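Local coordinates for glideosome-associated protein 50 (Plasmodium falciparum 3D7, PDB 3TGH), which forms part of the glideosome complex for parasite gliding and host cell invasion, and may tie that motor complex to the inner membrane complex, at residues A[236-241]-A[265-270]; A[160-165]-A[174-179]; A[74-79]-A[119-124]; A[191-196]-A[224-229]. All coordinates share one frame; numbering follows the deposited sequence.

Interaction 1 (A[236-241]-A[265-270]); sequences NMEVIE and SKSLFF
Leu268 and Phe269 together face the single residue Val239, a classic beta bulge in an otherwise regular antiparallel pair of strands. Strand 267-271 is the outermost strand at this side of a seven-stranded mixed sheet of the metallophosphoesterase fold. Val239 is gripped through both its backbone polar atoms. Its N donates to Phe269 O at 3.1 Å, and its O accepts from Leu268 N at 2.8 Å in a nearly straight bond (169°). Past the bulge the ladder resumes with Glu241 N to Lys266 O.

The two faces differ. On one, Val239 CG1 lies 3.8 Å from Phe269 CB and at the edge of the Phe269 ring, while Tyr300 and Phe290 of the other sheet meet that ring. On the other, the amide of Asn236 leans across the end of the Phe270 ring, the planes 30° apart, with ND2 3.3 Å from CE1. Met237 O sits over one face of the same ring. The Glu238 carboxylate stands nearly upright to it, with OE1 at its edge. The extended Glu238 chain, CG anti to N (chi1 176°), carries OE2 to Ser204 and to Ser267, whose OG donates to the anti lone pair of OE2 at 2.7 Å.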
loop_
_atom_site.group_PDB
_atom_site.type_symbol
_atom_site.label_atom_id
_atom_site.label_comp_id
_atom_site.label_asym_id
_atom_site.label_seq_id
_atom_site.Cartn_x
_atom_site.Cartn_y
_atom_site.Cartn_z
ATOM N N ASN A 236 -2.798 10.913 8.486
ATOM C CA ASN A 236 -1.538 11.499 8.909
ATOM C C ASN A 236 -0.390 10.705 8.311
ATOM O O ASN A 236 -0.611 9.703 7.602
ATOM C CB ASN A 236 -1.447 11.543 10.444
ATOM C CG ASN A 236 -1.543 10.169 11.082
ATOM O OD1 ASN A 236 -2.598 9.780 11.576
ATOM N ND2 ASN A 236 -0.441 9.431 11.081
ATOM N N MET A 237 0.825 11.166 8.569
ATOM C CA MET A 237 2.020 10.418 8.206
ATOM C C MET A 237 2.724 10.018 9.488
ATOM O O MET A 237 2.739 10.780 10.461
ATOM C CB MET A 237 2.939 11.262 7.315
ATOM C CG MET A 237 2.331 11.550 5.939
ATOM S SD MET A 237 3.402 12.486 4.802
ATOM C CE MET A 237 3.843 13.878 5.810
ATOM N N GLU A 238 3.291 8.820 9.500
ATOM C CA GLU A 238 4.015 8.332 10.668
ATOM C C GLU A 238 4.934 7.172 10.318
ATOM O O GLU A 238 4.665 6.411 9.375
ATOM C CB GLU A 238 3.032 7.887 11.762
ATOM C CG GLU A 238 3.707 7.263 12.999
ATOM C CD GLU A 238 2.831 7.257 14.238
ATOM O OE1 GLU A 238 1.605 7.033 14.124
ATOM O OE2 GLU A 238 3.379 7.466 15.338
ATOM N N VAL A 239 6.020 7.045 11.073
ATOM C CA VAL A 239 6.783 5.809 11.087
ATOM C C VAL A 239 7.008 5.352 12.534
ATOM O O VAL A 239 7.483 6.121 13.391
ATOM C CB VAL A 239 8.109 5.905 10.273
ATOM C CG1 VAL A 239 8.929 7.107 10.686
ATOM C CG2 VAL A 239 8.916 4.601 10.402
ATOM N N ILE A 240 6.589 4.116 12.800
ATOM C CA ILE A 240 6.819 3.424 14.062
ATOM C C ILE A 240 7.716 2.235 13.761
ATOM O O ILE A 240 7.393 1.423 12.892
ATOM C CB ILE A 240 5.487 2.955 14.673
ATOM C CG1 ILE A 240 4.714 4.167 15.204
ATOM C CG2 ILE A 240 5.720 1.915 15.785
ATOM C CD1 ILE A 240 3.261 3.883 15.545
ATOM N N GLU A 241 8.854 2.140 14.442
ATOM C CA GLU A 241 9.797 1.056 14.175
ATOM C C GLU A 241 9.920 0.154 15.383
ATOM O O GLU A 241 10.140 0.629 16.500
ATOM C CB GLU A 241 11.175 1.585 13.763
ATOM C CG GLU A 241 12.033 0.502 13.093
ATOM C CD GLU A 241 13.433 0.967 12.721
ATOM O OE1 GLU A 241 13.586 2.105 12.226
ATOM O OE2 GLU A 241 14.383 0.173 12.913
ATOM N N SER A 265 5.204 4.879 21.776
ATOM C CA SER A 265 6.549 4.937 22.371
ATOM C C SER A 265 7.670 4.652 21.363
ATOM O O SER A 265 8.808 5.087 21.559
ATOM C CB SER A 265 6.655 3.960 23.544
ATOM O OG SER A 265 6.433 2.629 23.108
ATOM N N LYS A 266 7.345 3.921 20.295
ATOM C CA LYS A 266 8.311 3.617 19.238
ATOM C C LYS A 266 8.092 4.442 17.962
ATOM O O LYS A 266 8.627 4.113 16.901
ATOM C CB LYS A 266 8.287 2.119 18.933
ATOM C CG LYS A 266 8.845 1.276 20.076
ATOM C CD LYS A 266 9.136 -0.153 19.655
ATOM C CE LYS A 266 10.054 -0.855 20.650
ATOM N NZ LYS A 266 10.485 -2.194 20.150
ATOM N N SER A 267 7.320 5.520 18.067
ATOM C CA SER A 267 7.159 6.445 16.954
ATOM C C SER A 267 8.442 7.255 16.762
ATOM O O SER A 267 8.978 7.833 17.714
ATOM C CB SER A 267 5.971 7.378 17.191
ATOM O OG SER A 267 5.815 8.278 16.114
ATOM N N LEU A 268 8.934 7.283 15.527
ATOM C CA LEU A 268 10.133 8.037 15.181
ATOM C C LEU A 268 9.789 9.377 14.536
ATOM O O LEU A 268 10.585 10.312 14.562
ATOM C CB LEU A 268 11.009 7.222 14.226
ATOM C CG LEU A 268 11.571 5.909 14.779
ATOM C CD1 LEU A 268 12.285 5.144 13.667
ATOM C CD2 LEU A 268 12.503 6.172 15.952
ATOM N N PHE A 269 8.601 9.458 13.951
ATOM C CA PHE A 269 8.163 10.646 13.254
ATOM C C PHE A 269 6.656 10.611 13.109
ATOM O O PHE A 269 6.081 9.556 12.825
ATOM C CB PHE A 269 8.817 10.702 11.864
ATOM C CG PHE A 269 8.084 11.567 10.875
ATOM C CD1 PHE A 269 8.178 12.945 10.935
ATOM C CD2 PHE A 269 7.309 10.995 9.874
ATOM C CE1 PHE A 269 7.509 13.744 10.017
ATOM C CE2 PHE A 269 6.633 11.789 8.957
ATOM C CZ PHE A 269 6.733 13.167 9.032
ATOM N N PHE A 270 6.026 11.764 13.304
ATOM C CA PHE A 270 4.594 11.914 13.084
ATOM C C PHE A 270 4.316 13.298 12.516
ATOM O O PHE A 270 4.863 14.289 12.997
ATOM C CB PHE A 270 3.818 11.742 14.394
ATOM C CG PHE A 270 2.325 11.854 14.236
ATOM C CD1 PHE A 270 1.533 10.718 14.198
ATOM C CD2 PHE A 270 1.711 13.100 14.129
ATOM C CE1 PHE A 270 0.156 10.808 14.053
ATOM C CE2 PHE A 270 0.343 13.199 13.977
ATOM C CZ PHE A 270 -0.442 12.049 13.935
#

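Interaction 2 (A[160-165]-A[174-179]); sequences WVLSSN and KAWNDL
Leu162 and Trp176 form the tight part of this contact. The CD2 methyl of Leu162 sits almost squarely over the five-membered indole ring, a CH-pi contact 3.4 Å from its centroid. Leu162 CG stands anti to the carbonyl carbon (chi1 -67°), which swings CD2 there. Trp176 NE1 also donates to Leu162 O at 3.0 Å. The bond is bent (146°), and the oxygen lies slightly out of the indole plane. It uses a lone pair in the carbonyl plane, and Tyr212 OH bonds to the same oxygen. Ala175 CB packs against the two loop side chains, 3.6 Å from Val161 CG1 and 3.9 Å from Leu162 CD2. Leu179 CD1 is a looser neighbour, 4.3 Å from Leu162 CD1.

Away from this core the contact gives way to solvent: Ser164 and Asn165 on the loop, and Lys174 and Asn177 on the helix, are exposed. Lys174 salt-bridges Asp178. The loop contains a type I turn from Trp160 to Ser163.

The indole meets His172 edge-to-face. His172 binds a metal cation, and its ND1 is hydrogen-bonded to Val161 O. The contact thereby lays the loop after strand 148-156 against an early part of helix 169-189, beside a bound cobalt ion.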
loop_
_atom_site.group_PDB
_atom_site.type_symbol
_atom_site.label_atom_id
_atom_site.label_comp_id
_atom_site.label_asym_id
_atom_site.label_seq_id
_atom_site.Cartn_x
_atom_site.Cartn_y
_atom_site.Cartn_z
ATOM N N TRP A 160 -10.264 -5.126 5.915
ATOM C CA TRP A 160 -11.649 -5.339 6.313
ATOM C C TRP A 160 -12.059 -6.796 6.103
ATOM O O TRP A 160 -12.707 -7.393 6.967
ATOM C CB TRP A 160 -12.620 -4.379 5.622
ATOM C CG TRP A 160 -13.969 -4.497 6.230
ATOM C CD1 TRP A 160 -14.292 -4.263 7.544
ATOM C CD2 TRP A 160 -15.176 -4.932 5.593
ATOM N NE1 TRP A 160 -15.621 -4.517 7.753
ATOM C CE2 TRP A 160 -16.194 -4.917 6.575
ATOM C CE3 TRP A 160 -15.508 -5.306 4.288
ATOM C CZ2 TRP A 160 -17.509 -5.294 6.299
ATOM C CZ3 TRP A 160 -16.820 -5.658 4.008
ATOM C CH2 TRP A 160 -17.807 -5.647 5.012
ATOM N N VAL A 161 -11.665 -7.374 4.967
ATOM C CA VAL A 161 -11.875 -8.813 4.722
ATOM C C VAL A 161 -11.257 -9.683 5.822
ATOM O O VAL A 161 -11.848 -10.690 6.226
ATOM C CB VAL A 161 -11.308 -9.249 3.356
ATOM C CG1 VAL A 161 -11.423 -10.766 3.185
ATOM C CG2 VAL A 161 -12.040 -8.534 2.229
ATOM N N LEU A 162 -10.081 -9.284 6.302
ATOM C CA LEU A 162 -9.371 -10.015 7.350
ATOM C C LEU A 162 -9.975 -9.807 8.742
ATOM O O LEU A 162 -9.624 -10.527 9.672
ATOM C CB LEU A 162 -7.898 -9.591 7.398
ATOM C CG LEU A 162 -7.004 -9.936 6.210
ATOM C CD1 LEU A 162 -5.573 -9.452 6.490
ATOM C CD2 LEU A 162 -7.050 -11.424 5.939
ATOM N N SER A 163 -10.844 -8.810 8.889
ATOM C CA SER A 163 -11.461 -8.490 10.181
ATOM C C SER A 163 -12.605 -9.434 10.532
ATOM O O SER A 163 -13.117 -10.166 9.688
ATOM C CB SER A 163 -11.988 -7.048 10.184
ATOM O OG SER A 163 -13.257 -6.972 9.566
ATOM N N SER A 164 -13.038 -9.370 11.788
ATOM C CA SER A 164 -14.140 -10.198 12.261
ATOM C C SER A 164 -15.518 -9.713 11.781
ATOM O O SER A 164 -16.501 -10.447 11.908
ATOM C CB SER A 164 -14.118 -10.262 13.794
ATOM O OG SER A 164 -14.306 -8.975 14.345
ATOM N N ASN A 165 -15.600 -8.491 11.244
ATOM C CA ASN A 165 -16.871 -7.957 10.731
ATOM C C ASN A 165 -17.232 -8.426 9.319
ATOM O O ASN A 165 -18.385 -8.309 8.901
ATOM C CB ASN A 165 -16.890 -6.428 10.778
ATOM C CG ASN A 165 -17.138 -5.893 12.181
ATOM O OD1 ASN A 165 -17.603 -6.619 13.051
ATOM N ND2 ASN A 165 -16.832 -4.625 12.395
ATOM N N LYS A 174 -10.056 -17.666 3.269
ATOM C CA LYS A 174 -9.235 -17.758 2.059
ATOM C C LYS A 174 -8.229 -16.609 2.005
ATOM O O LYS A 174 -7.061 -16.808 1.654
ATOM C CB LYS A 174 -10.102 -17.760 0.806
ATOM C CG LYS A 174 -9.302 -17.846 -0.491
ATOM C CD LYS A 174 -10.141 -18.384 -1.636
ATOM C CE LYS A 174 -9.488 -18.121 -2.995
ATOM N NZ LYS A 174 -8.005 -18.178 -2.952
ATOM N N ALA A 175 -8.679 -15.412 2.363
ATOM C CA ALA A 175 -7.783 -14.248 2.409
ATOM C C ALA A 175 -6.633 -14.450 3.395
ATOM O O ALA A 175 -5.483 -14.109 3.096
ATOM C CB ALA A 175 -8.556 -12.969 2.738
ATOM N N TRP A 176 -6.935 -14.994 4.574
ATOM C CA TRP A 176 -5.898 -15.280 5.558
ATOM C C TRP A 176 -4.942 -16.372 5.052
ATOM O O TRP A 176 -3.730 -16.252 5.193
ATOM C CB TRP A 176 -6.515 -15.703 6.906
ATOM C CG TRP A 176 -6.854 -14.546 7.805
ATOM C CD1 TRP A 176 -8.105 -14.091 8.135
ATOM C CD2 TRP A 176 -5.927 -13.706 8.505
ATOM N NE1 TRP A 176 -8.007 -13.011 8.980
ATOM C CE2 TRP A 176 -6.684 -12.759 9.231
ATOM C CE3 TRP A 176 -4.530 -13.653 8.574
ATOM C CZ2 TRP A 176 -6.091 -11.774 10.023
ATOM C CZ3 TRP A 176 -3.939 -12.675 9.357
ATOM C CH2 TRP A 176 -4.717 -11.741 10.068
ATOM N N ASN A 177 -5.493 -17.429 4.467
ATOM C CA ASN A 177 -4.666 -18.539 3.976
ATOM C C ASN A 177 -3.789 -18.110 2.798
ATOM O O ASN A 177 -2.625 -18.500 2.712
ATOM C CB ASN A 177 -5.533 -19.750 3.603
ATOM C CG ASN A 177 -6.109 -20.456 4.825
ATOM O OD1 ASN A 177 -5.498 -20.465 5.895
ATOM N ND2 ASN A 177 -7.290 -21.045 4.669
ATOM N N ASP A 178 -4.334 -17.289 1.910
ATOM C CA ASP A 178 -3.531 -16.741 0.807
ATOM C C ASP A 178 -2.373 -15.877 1.337
ATOM O O ASP A 178 -1.243 -15.982 0.874
ATOM C CB ASP A 178 -4.403 -15.941 -0.154
ATOM C CG ASP A 178 -5.294 -16.821 -1.024
ATOM O OD1 ASP A 178 -5.184 -18.062 -0.953
ATOM O OD2 ASP A 178 -6.109 -16.266 -1.796
ATOM N N LEU A 179 -2.665 -15.026 2.318
ATOM C CA LEU A 179 -1.642 -14.202 2.962
ATOM C C LEU A 179 -0.506 -15.062 3.517
ATOM O O LEU A 179 0.671 -14.763 3.304
ATOM C CB LEU A 179 -2.256 -13.369 4.095
ATOM C CG LEU A 179 -1.713 -11.965 4.405
ATOM C CD1 LEU A 179 -1.876 -11.640 5.903
ATOM C CD2 LEU A 179 -0.285 -11.706 3.939
#

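Interaction 3 (A[74-79]-A[119-124]); sequences MPFFTV and PKWIMP
Ile122, Phe76 and Thr78 have most surface buried between parallel strands 75-78 and 120-122. Ile122 packs on the face of Pro75 and Phe77, Phe76 on that of Trp121. Ile122 lies alongside Phe77, both side chains pointing the same way. With CG1 anti to the carbonyl carbon (chi1 -61°), its two branches part: CG2 packs 3.7 Å from Phe77 CD1, and CD1 reaches Pro75 CB at 3.6 Å.

Phe76 CB rests on Pro119 CB at 3.8 Å. Its ring is nearly parallel to the six-membered ring of Trp121, 18° between planes, but slid so far that they barely overlap; the rims touch, CE2 to CZ3 at 3.9 Å. The strands border a seven-stranded mixed sheet in the calcineurin-like phosphoesterase fold, with 120-122 outermost. Lys120 N bonds to Met74 O, Phe76 N to Lys120 O, Ile122 N to Phe76 O and Thr78 N to Ile122 O.

Thr78 CG2 lies over one face of the indole, a CH-pi contact 4.0 Å from the centroid of the six-membered ring of Trp121. Thr78 OG1 bonds to Asn44. The indole NE1 is held by Gln92 O, and Trp57 and Tyr61 meet the ring edge-to-face. Met123 CG comes 3.4 Å from Thr78 O.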
loop_
_atom_site.group_PDB
_atom_site.type_symbol
_atom_site.label_atom_id
_atom_site.label_comp_id
_atom_site.label_asym_id
_atom_site.label_seq_id
_atom_site.Cartn_x
_atom_site.Cartn_y
_atom_site.Cartn_z
ATOM N N MET A 74 1.962 4.791 -15.283
ATOM C CA MET A 74 2.659 3.724 -14.580
ATOM C C MET A 74 1.630 2.980 -13.724
ATOM O O MET A 74 0.518 3.475 -13.533
ATOM C CB MET A 74 3.746 4.322 -13.684
ATOM C CG MET A 74 3.219 5.262 -12.598
ATOM S SD MET A 74 4.547 6.053 -11.668
ATOM C CE MET A 74 5.229 7.130 -12.940
ATOM N N PRO A 75 1.985 1.793 -13.209
ATOM C CA PRO A 75 1.041 1.054 -12.372
ATOM C C PRO A 75 0.660 1.807 -11.110
ATOM O O PRO A 75 1.501 2.480 -10.526
ATOM C CB PRO A 75 1.816 -0.218 -12.006
ATOM C CG PRO A 75 2.797 -0.375 -13.102
ATOM C CD PRO A 75 3.213 1.017 -13.447
ATOM N N PHE A 76 -0.613 1.687 -10.738
ATOM C CA PHE A 76 -1.179 2.223 -9.503
ATOM C C PHE A 76 -1.796 1.021 -8.777
ATOM O O PHE A 76 -2.956 0.651 -9.036
ATOM C CB PHE A 76 -2.234 3.274 -9.858
ATOM C CG PHE A 76 -2.785 4.027 -8.674
ATOM C CD1 PHE A 76 -2.185 5.202 -8.241
ATOM C CD2 PHE A 76 -3.942 3.603 -8.047
ATOM C CE1 PHE A 76 -2.707 5.913 -7.167
ATOM C CE2 PHE A 76 -4.466 4.311 -6.963
ATOM C CZ PHE A 76 -3.840 5.459 -6.527
ATOM N N PHE A 77 -0.995 0.379 -7.924
ATOM C CA PHE A 77 -1.385 -0.844 -7.227
ATOM C C PHE A 77 -2.164 -0.408 -6.005
ATOM O O PHE A 77 -1.598 0.213 -5.094
ATOM C CB PHE A 77 -0.174 -1.650 -6.752
ATOM C CG PHE A 77 0.683 -2.201 -7.861
ATOM C CD1 PHE A 77 0.272 -3.305 -8.588
ATOM C CD2 PHE A 77 1.921 -1.643 -8.138
ATOM C CE1 PHE A 77 1.071 -3.817 -9.606
ATOM C CE2 PHE A 77 2.718 -2.149 -9.152
ATOM C CZ PHE A 77 2.293 -3.236 -9.883
ATOM N N THR A 78 -3.449 -0.719 -5.977
ATOM C CA THR A 78 -4.279 -0.251 -4.889
ATOM C C THR A 78 -5.017 -1.368 -4.163
ATOM O O THR A 78 -5.035 -2.516 -4.594
ATOM C CB THR A 78 -5.244 0.850 -5.367
ATOM O OG1 THR A 78 -5.830 1.468 -4.213
ATOM C CG2 THR A 78 -6.329 0.292 -6.266
ATOM N N VAL A 79 -5.555 -1.013 -2.998
ATOM C CA VAL A 79 -6.426 -1.874 -2.221
ATOM C C VAL A 79 -7.605 -1.032 -1.753
ATOM O O VAL A 79 -7.575 0.196 -1.837
ATOM C CB VAL A 79 -5.729 -2.426 -0.955
ATOM C CG1 VAL A 79 -4.603 -3.375 -1.327
ATOM C CG2 VAL A 79 -5.202 -1.278 -0.086
ATOM N N PRO A 119 -2.342 7.262 -14.093
ATOM C CA PRO A 119 -1.780 5.937 -13.814
ATOM C C PRO A 119 -2.753 4.789 -14.089
ATOM O O PRO A 119 -3.967 4.975 -14.025
ATOM C CB PRO A 119 -1.437 6.005 -12.317
ATOM C CG PRO A 119 -1.314 7.458 -12.008
ATOM C CD PRO A 119 -2.274 8.147 -12.914
ATOM N N LYS A 120 -2.213 3.613 -14.381
ATOM C CA LYS A 120 -3.030 2.436 -14.676
ATOM C C LYS A 120 -3.524 1.796 -13.366
ATOM O O LYS A 120 -2.737 1.308 -12.571
ATOM C CB LYS A 120 -2.237 1.421 -15.507
ATOM C CG LYS A 120 -3.080 0.246 -16.024
ATOM C CD LYS A 120 -2.251 -0.781 -16.774
ATOM C CE LYS A 120 -3.141 -1.880 -17.362
ATOM N NZ LYS A 120 -2.368 -2.918 -18.110
ATOM N N TRP A 121 -4.838 1.801 -13.176
ATOM C CA TRP A 121 -5.485 1.261 -11.984
ATOM C C TRP A 121 -5.348 -0.262 -11.958
ATOM O O TRP A 121 -5.831 -0.939 -12.860
ATOM C CB TRP A 121 -6.951 1.681 -12.027
ATOM C CG TRP A 121 -7.786 1.347 -10.844
ATOM C CD1 TRP A 121 -8.495 0.200 -10.642
ATOM C CD2 TRP A 121 -8.063 2.190 -9.726
ATOM N NE1 TRP A 121 -9.179 0.266 -9.456
ATOM C CE2 TRP A 121 -8.936 1.478 -8.874
ATOM C CE3 TRP A 121 -7.656 3.473 -9.354
ATOM C CZ2 TRP A 121 -9.407 2.010 -7.677
ATOM C CZ3 TRP A 121 -8.136 4.000 -8.161
ATOM C CH2 TRP A 121 -8.993 3.265 -7.339
ATOM N N ILE A 122 -4.668 -0.783 -10.936
ATOM C CA ILE A 122 -4.429 -2.214 -10.793
ATOM C C ILE A 122 -4.987 -2.693 -9.457
ATOM O O ILE A 122 -4.574 -2.224 -8.393
ATOM C CB ILE A 122 -2.936 -2.552 -10.889
ATOM C CG1 ILE A 122 -2.389 -2.123 -12.254
ATOM C CG2 ILE A 122 -2.701 -4.052 -10.669
ATOM C CD1 ILE A 122 -0.941 -2.468 -12.466
ATOM N N MET A 123 -5.955 -3.602 -9.528
ATOM C CA MET A 123 -6.480 -4.267 -8.330
ATOM C C MET A 123 -7.176 -5.555 -8.803
ATOM O O MET A 123 -8.398 -5.586 -8.961
ATOM C CB MET A 123 -7.441 -3.359 -7.552
ATOM C CG MET A 123 -7.695 -3.895 -6.158
ATOM S SD MET A 123 -8.783 -2.862 -5.152
ATOM C CE MET A 123 -10.369 -3.350 -5.842
ATOM N N PRO A 124 -6.389 -6.613 -9.064
ATOM C CA PRO A 124 -6.936 -7.847 -9.666
ATOM C C PRO A 124 -7.852 -8.646 -8.725
ATOM O O PRO A 124 -8.664 -9.461 -9.185
ATOM C CB PRO A 124 -5.684 -8.643 -10.036
ATOM C CG PRO A 124 -4.631 -8.141 -9.127
ATOM C CD PRO A 124 -4.936 -6.701 -8.852
#

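Interaction 4 (A[191-196]-A[224-229]); sequences DFIIVV and AEVDLY
Asp227 meets Ile193 at the entry to a parallel strand pair of the calcineurin-like phosphoesterase fold, in the seven-stranded sheet that also holds strands 237-242 and 267-271. Strand 192-196 lies beside strand 228-231, and helices 211-216 and 218-223 come between them in the chain. Segment 224-229 follows the end of helix 218-223: Glu225 has positive phi and closes a Schellman motif. The chain then turns into its strand.

Hydrogen bonds fix the register. Asp227 grips Ile193 twice, since its N donates to Ile193 O at 2.9 Å, and its OD2 accepts from Ile193 N at 2.9 Å through the anti lone pair. The carboxylate thus takes a backbone N-H, much as a strand carbonyl would. Further along, Val195 N donates to Leu228 O in an almost linear bond (175°). Two CA-H...O contacts accompany the ladder, Ile194 CA to Leu228 O and Tyr229 CA to Val195 O.

Two salt bridges lie at the start of the pair. Asp227 OD1 pairs with Lys307, and Asp191 OD2 with Lys314. Lysine pairing would probably favour the ionised form of both acids.

Apolar packing fills the rest. The Ile193 and Val226 side chains cross at about a right angle, CG2 to CG2 at 3.8 Å, and Val226 CG1 turns to Val195 CG2. Val195 CG1, anti to N (chi1 -179°), reaches Tyr229 CD1 at 3.7 Å, while Tyr229 OH is bonded to Gln199 O. On this face Leu183 of helix 169-189 covers Val226.

A water lies between the two aspartates, 2.9 Å from Asp191 O and 2.7 Å from Asp227 OD1.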
loop_
_atom_site.group_PDB
_atom_site.type_symbol
_atom_site.label_atom_id
_atom_site.label_comp_id
_atom_site.label_asym_id
_atom_site.label_seq_id
_atom_site.Cartn_x
_atom_site.Cartn_y
_atom_site.Cartn_z
ATOM N N ASP A 191 14.300 -10.526 -1.127
ATOM C CA ASP A 191 15.253 -9.787 -0.292
ATOM C C ASP A 191 14.550 -8.663 0.466
ATOM O O ASP A 191 14.997 -8.250 1.548
ATOM C CB ASP A 191 16.374 -9.232 -1.161
ATOM C CG ASP A 191 17.071 -10.320 -1.961
ATOM O OD1 ASP A 191 17.911 -11.047 -1.384
ATOM O OD2 ASP A 191 16.745 -10.469 -3.158
ATOM N N PHE A 192 13.461 -8.171 -0.122
ATOM C CA PHE A 192 12.607 -7.151 0.475
ATOM C C PHE A 192 11.155 -7.628 0.451
ATOM O O PHE A 192 10.688 -8.155 -0.561
ATOM C CB PHE A 192 12.683 -5.848 -0.319
ATOM C CG PHE A 192 14.056 -5.236 -0.377
ATOM C CD1 PHE A 192 14.835 -5.351 -1.520
ATOM C CD2 PHE A 192 14.550 -4.513 0.696
ATOM C CE1 PHE A 192 16.101 -4.762 -1.576
ATOM C CE2 PHE A 192 15.808 -3.927 0.648
ATOM C CZ PHE A 192 16.580 -4.054 -0.488
ATOM N N ILE A 193 10.434 -7.423 1.550
ATOM C CA ILE A 193 9.000 -7.740 1.606
ATOM C C ILE A 193 8.263 -6.525 2.155
ATOM O O ILE A 193 8.574 -6.043 3.247
ATOM C CB ILE A 193 8.695 -8.976 2.481
ATOM C CG1 ILE A 193 9.552 -10.173 2.057
ATOM C CG2 ILE A 193 7.219 -9.350 2.389
ATOM C CD1 ILE A 193 9.459 -11.350 3.007
ATOM N N ILE A 194 7.304 -6.037 1.368
ATOM C CA ILE A 194 6.527 -4.847 1.681
ATOM C C ILE A 194 5.052 -5.220 1.633
ATOM O O ILE A 194 4.572 -5.766 0.647
ATOM C CB ILE A 194 6.798 -3.701 0.665
ATOM C CG1 ILE A 194 8.274 -3.283 0.700
ATOM C CG2 ILE A 194 5.898 -2.479 0.938
ATOM C CD1 ILE A 194 9.165 -4.118 -0.204
ATOM N N VAL A 195 4.331 -4.924 2.709
ATOM C CA VAL A 195 2.907 -5.202 2.773
ATOM C C VAL A 195 2.155 -3.866 2.779
ATOM O O VAL A 195 2.600 -2.901 3.405
ATOM C CB VAL A 195 2.561 -6.042 4.018
ATOM C CG1 VAL A 195 1.073 -6.351 4.076
ATOM C CG2 VAL A 195 3.384 -7.344 4.043
ATOM N N VAL A 196 1.043 -3.819 2.051
ATOM C CA VAL A 196 0.244 -2.605 1.874
ATOM C C VAL A 196 -1.201 -2.906 2.231
ATOM O O VAL A 196 -1.771 -3.889 1.742
ATOM C CB VAL A 196 0.301 -2.136 0.390
ATOM C CG1 VAL A 196 -0.579 -0.908 0.174
ATOM C CG2 VAL A 196 1.744 -1.851 -0.028
ATOM N N ALA A 224 7.916 -13.812 8.844
ATOM C CA ALA A 224 8.446 -13.662 7.486
ATOM C C ALA A 224 9.505 -12.560 7.331
ATOM O O ALA A 224 10.001 -12.338 6.234
ATOM C CB ALA A 224 7.300 -13.429 6.497
ATOM N N GLU A 225 9.855 -11.885 8.424
ATOM C CA GLU A 225 10.856 -10.810 8.412
ATOM C C GLU A 225 10.504 -9.687 7.432
ATOM O O GLU A 225 11.360 -9.186 6.689
ATOM C CB GLU A 225 12.252 -11.361 8.118
ATOM C CG GLU A 225 12.729 -12.424 9.096
ATOM C CD GLU A 225 14.221 -12.662 8.990
ATOM O OE1 GLU A 225 14.997 -11.762 9.380
ATOM O OE2 GLU A 225 14.619 -13.744 8.508
ATOM N N VAL A 226 9.231 -9.302 7.440
ATOM C CA VAL A 226 8.737 -8.220 6.616
ATOM C C VAL A 226 9.456 -6.916 6.966
ATOM O O VAL A 226 9.725 -6.635 8.137
ATOM C CB VAL A 226 7.203 -8.080 6.784
ATOM C CG1 VAL A 226 6.695 -6.742 6.259
ATOM C CG2 VAL A 226 6.508 -9.269 6.104
ATOM N N ASP A 227 9.761 -6.127 5.943
ATOM C CA ASP A 227 10.489 -4.873 6.119
ATOM C C ASP A 227 9.567 -3.714 6.485
ATOM O O ASP A 227 9.811 -3.008 7.472
ATOM C CB ASP A 227 11.265 -4.543 4.840
ATOM C CG ASP A 227 12.341 -5.565 4.540
ATOM O OD1 ASP A 227 13.341 -5.621 5.291
ATOM O OD2 ASP A 227 12.188 -6.322 3.555
ATOM N N LEU A 228 8.516 -3.529 5.686
ATOM C CA LEU A 228 7.571 -2.421 5.834
ATOM C C LEU A 228 6.128 -2.914 5.788
ATOM O O LEU A 228 5.769 -3.703 4.915
ATOM C CB LEU A 228 7.712 -1.440 4.673
ATOM C CG LEU A 228 8.645 -0.236 4.701
ATOM C CD1 LEU A 228 10.051 -0.609 5.072
ATOM C CD2 LEU A 228 8.582 0.431 3.335
ATOM N N TYR A 229 5.299 -2.417 6.702
ATOM C CA TYR A 229 3.852 -2.491 6.531
ATOM C C TYR A 229 3.363 -1.062 6.341
ATOM O O TYR A 229 3.469 -0.241 7.246
ATOM C CB TYR A 229 3.144 -3.159 7.722
ATOM C CG TYR A 229 1.626 -3.116 7.609
ATOM C CD1 TYR A 229 0.985 -3.527 6.444
ATOM C CD2 TYR A 229 0.836 -2.640 8.643
ATOM C CE1 TYR A 229 -0.392 -3.475 6.319
ATOM C CE2 TYR A 229 -0.558 -2.595 8.532
ATOM C CZ TYR A 229 -1.164 -3.005 7.361
ATOM O OH TYR A 229 -2.532 -2.963 7.221
HETATM O O HOH W 1 15.423 -6.614 3.863
#

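Along the chain the contacts come in the order 3, 2, 4, 1, each closing before the next opens. Interactions 4 and 1 lie in the same seven-stranded sheet, with centres about 17 Å apart; strands 228-231 and 237-242 follow each other in sequence. Interaction 3 belongs to the other seven-stranded sheet, on the opposite side of the chain's centre from interaction 1. It touches interaction 4 through Val79 CG1 and Val196 O, 4.2 Å apart. Interaction 2 lies about 18 Å, centre to centre, from interaction 4, and helix 169-189 leads directly into strand 192-196. Together they sample both sheets and a flanking helix of a phosphatase fold, here serving the glideosome.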